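PDB 5ZNM: colicin-D from Escherichia coli, which kills related bacteria as a toxin that inhibits protein synthesis, the piece here comprising its central domain and its C-terminal tRNase domain. Local coordinates for residues K343-Y348 against V356-S361. Residues are numbered along the deposited sequence; the frame is centred on the assembly and turned at random.
Sequences KGSKVY and VVIIKS
The ring of Tyr348 presents its edge to Ile359, two places along from its own bridge partner Val357, with CE2 3.6 Å from Ile359 CG1 and the two side chains crossing at about a right angle. Both first torsions point the group away from the carbonyl carbon (chi1 -66° in Tyr348, -54° in Ile359), and this brings CG1 of the isoleucine to the ring rim. On the other face the diagonal is reversed: Val347 CG1 meets Val356 CB at 3.8 Å, two residues back from bridge partner Ile358.

Between these overlaps run the paired backbones of an antiparallel hairpin. Lys346 and Ile359 exchange two backbone hydrogen bonds, the one from Ile359 N to Lys346 O nearly straight at 177°, and Tyr348 and Val357 exchange two more. Past the paired strands a water takes over, donating to Lys343 O and accepting from Ser361 N, both at 2.8 Å.

The hairpin forms the middle of a four-stranded antiparallel sheet in the tRNase domain, between strands 334-335 and 365-370. Helix 314-329 packs on the face of Tyr348 and Val357, and its His327 NE2 hydrogen-bonds to Tyr348 O; Tyr381 of helix 376-384 touches Val347 and Val356 on the opposite face.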
ATOM      1  N   LYS A 343     -30.342 -21.652 -11.277  1.00 27.23           N
ATOM      2  CA  LYS A 343     -30.971 -21.677  -9.961  1.00 24.63           C
ATOM      3  C   LYS A 343     -31.025 -20.273  -9.369  1.00 23.82           C
ATOM      4  O   LYS A 343     -30.026 -19.547  -9.356  1.00 26.04           O
ATOM      5  CB  LYS A 343     -30.203 -22.637  -9.034  1.00 31.95           C
ATOM      6  CG  LYS A 343     -30.640 -22.677  -7.538  1.00 50.52           C
ATOM      7  CD  LYS A 343     -32.122 -22.373  -7.257  1.00 64.85           C
ATOM      8  CE  LYS A 343     -32.397 -22.188  -5.762  1.00 70.39           C
ATOM      9  NZ  LYS A 343     -33.450 -21.144  -5.530  1.00 64.16           N
ATOM     10  N   GLY A 344     -32.207 -19.881  -8.892  1.00 25.92           N
ATOM     11  CA  GLY A 344     -32.353 -18.577  -8.284  1.00 29.68           C
ATOM     12  C   GLY A 344     -32.471 -17.429  -9.262  1.00 30.97           C
ATOM     13  O   GLY A 344     -32.488 -16.271  -8.830  1.00 32.37           O
ATOM     14  N   SER A 345     -32.552 -17.709 -10.558  1.00 23.87           N
ATOM     15  CA  SER A 345     -32.802 -16.656 -11.525  1.00 23.80           C
ATOM     16  C   SER A 345     -34.228 -16.135 -11.380  1.00 24.01           C
ATOM     17  O   SER A 345     -35.124 -16.814 -10.880  1.00 22.91           O
ATOM     18  CB  SER A 345     -32.565 -17.173 -12.944  1.00 22.47           C
ATOM     19  OG  SER A 345     -33.464 -18.222 -13.230  1.00 23.62           O
ATOM     20  N   LYS A 346     -34.430 -14.898 -11.814  1.00 24.59           N
ATOM     21  CA  LYS A 346     -35.754 -14.297 -11.853  1.00 21.93           C
ATOM     22  C   LYS A 346     -36.086 -13.977 -13.299  1.00 17.71           C
ATOM     23  O   LYS A 346     -35.201 -13.570 -14.062  1.00 19.67           O
ATOM     24  CB  LYS A 346     -35.810 -13.028 -11.009  1.00 24.10           C
ATOM     25  CG  LYS A 346     -35.557 -13.265  -9.533  1.00 25.52           C
ATOM     26  CD  LYS A 346     -35.660 -11.957  -8.768  1.00 32.98           C
ATOM     27  CE  LYS A 346     -35.316 -12.159  -7.303  1.00 44.63           C
ATOM     28  NZ  LYS A 346     -36.407 -12.870  -6.595  1.00 49.67           N
ATOM     29  N   VAL A 347     -37.353 -14.164 -13.680  1.00 13.95           N
ATOM     30  CA  VAL A 347     -37.818 -13.885 -15.039  1.00 15.50           C
ATOM     31  C   VAL A 347     -38.742 -12.675 -14.986  1.00 17.28           C
ATOM     32  O   VAL A 347     -39.635 -12.609 -14.132  1.00 19.85           O
ATOM     33  CB  VAL A 347     -38.533 -15.101 -15.668  1.00 15.73           C
ATOM     34  CG1 VAL A 347     -39.026 -14.758 -17.048  1.00 15.74           C
ATOM     35  CG2 VAL A 347     -37.599 -16.339 -15.732  1.00 14.19           C
ATOM     36  N   TYR A 348     -38.536 -11.728 -15.902  1.00 14.88           N
ATOM     37  CA  TYR A 348     -39.316 -10.493 -15.966  1.00 16.12           C
ATOM     38  C   TYR A 348     -40.114 -10.504 -17.258  1.00 17.78           C
ATOM     39  O   TYR A 348     -39.535 -10.535 -18.348  1.00 19.30           O
ATOM     40  CB  TYR A 348     -38.416  -9.255 -15.862  1.00 14.86           C
ATOM     41  CG  TYR A 348     -37.782  -9.210 -14.495  1.00 16.68           C
ATOM     42  CD1 TYR A 348     -38.491  -8.732 -13.396  1.00 19.95           C
ATOM     43  CD2 TYR A 348     -36.503  -9.696 -14.289  1.00 21.21           C
ATOM     44  CE1 TYR A 348     -37.924  -8.731 -12.132  1.00 18.37           C
ATOM     45  CE2 TYR A 348     -35.931  -9.691 -13.034  1.00 22.02           C
ATOM     46  CZ  TYR A 348     -36.646  -9.212 -11.964  1.00 25.97           C
ATOM     47  OH  TYR A 348     -36.070  -9.215 -10.714  1.00 27.07           O
ATOM     48  N   VAL A 356     -39.815 -12.053 -22.358  1.00 15.98           N
ATOM     49  CA  VAL A 356     -39.208 -12.349 -21.068  1.00 13.67           C
ATOM     50  C   VAL A 356     -37.751 -11.930 -21.116  1.00 16.40           C
ATOM     51  O   VAL A 356     -37.107 -11.989 -22.169  1.00 14.66           O
ATOM     52  CB  VAL A 356     -39.303 -13.848 -20.706  1.00 15.91           C
ATOM     53  CG1 VAL A 356     -40.750 -14.237 -20.441  1.00 15.34           C
ATOM     54  CG2 VAL A 356     -38.725 -14.688 -21.851  1.00 18.62           C
ATOM     55  N   VAL A 357     -37.226 -11.525 -19.956  1.00 12.30           N
ATOM     56  CA  VAL A 357     -35.795 -11.302 -19.759  1.00 15.04           C
ATOM     57  C   VAL A 357     -35.395 -12.053 -18.493  1.00 15.29           C
ATOM     58  O   VAL A 357     -36.081 -11.946 -17.468  1.00 14.43           O
ATOM     59  CB  VAL A 357     -35.443  -9.806 -19.646  1.00 13.69           C
ATOM     60  CG1 VAL A 357     -34.008  -9.624 -19.102  1.00 13.82           C
ATOM     61  CG2 VAL A 357     -35.626  -9.094 -21.021  1.00 15.67           C
ATOM     62  N   ILE A 358     -34.312 -12.839 -18.578  1.00 14.10           N
ATOM     63  CA  ILE A 358     -33.817 -13.647 -17.462  1.00 18.99           C
ATOM     64  C   ILE A 358     -32.654 -12.935 -16.788  1.00 15.78           C
ATOM     65  O   ILE A 358     -31.656 -12.609 -17.439  1.00 16.76           O
ATOM     66  CB  ILE A 358     -33.365 -15.043 -17.922  1.00 11.08           C
ATOM     67  CG1 ILE A 358     -34.445 -15.754 -18.737  1.00 15.36           C
ATOM     68  CG2 ILE A 358     -32.892 -15.899 -16.676  1.00 14.26           C
ATOM     69  CD1 ILE A 358     -33.867 -16.914 -19.562  1.00 21.88           C
ATOM     70  N   ILE A 359     -32.745 -12.779 -15.470  1.00 16.90           N
ATOM     71  CA  ILE A 359     -31.687 -12.202 -14.651  1.00 16.83           C
ATOM     72  C   ILE A 359     -31.199 -13.282 -13.692  1.00 18.82           C
ATOM     73  O   ILE A 359     -31.999 -13.860 -12.949  1.00 20.80           O
ATOM     74  CB  ILE A 359     -32.185 -10.973 -13.866  1.00 22.49           C
ATOM     75  CG1 ILE A 359     -32.819  -9.947 -14.808  1.00 22.08           C
ATOM     76  CG2 ILE A 359     -31.034 -10.331 -13.089  1.00 23.99           C
ATOM     77  CD1 ILE A 359     -31.843  -9.348 -15.794  1.00 16.08           C
ATOM     78  N   LYS A 360     -29.895 -13.554 -13.703  1.00 22.60           N
ATOM     79  CA  LYS A 360     -29.341 -14.527 -12.765  1.00 23.35           C
ATOM     80  C   LYS A 360     -29.411 -14.005 -11.328  1.00 21.93           C
ATOM     81  O   LYS A 360     -29.609 -12.814 -11.068  1.00 21.38           O
ATOM     82  CB  LYS A 360     -27.894 -14.845 -13.103  1.00 24.62           C
ATOM     83  CG  LYS A 360     -27.668 -15.646 -14.371  1.00 28.99           C
ATOM     84  CD  LYS A 360     -26.259 -15.344 -14.874  1.00 41.22           C
ATOM     85  CE  LYS A 360     -25.561 -16.568 -15.418  1.00 47.45           C
ATOM     86  NZ  LYS A 360     -24.087 -16.453 -15.200  1.00 44.96           N
ATOM     87  N   SER A 361     -29.204 -14.922 -10.383  1.00 28.26           N
ATOM     88  CA  SER A 361     -29.285 -14.547  -8.979  1.00 34.55           C
ATOM     89  C   SER A 361     -28.245 -13.492  -8.621  1.00 35.24           C
ATOM     90  O   SER A 361     -28.478 -12.677  -7.722  1.00 33.56           O
ATOM     91  CB  SER A 361     -29.124 -15.783  -8.101  1.00 32.03           C
ATOM     92  OG  SER A 361     -27.936 -16.451  -8.451  1.00 30.78           O
TER
HETATM   93  O   HOH W   1     -29.189 -17.583 -11.149  1.00 34.52           O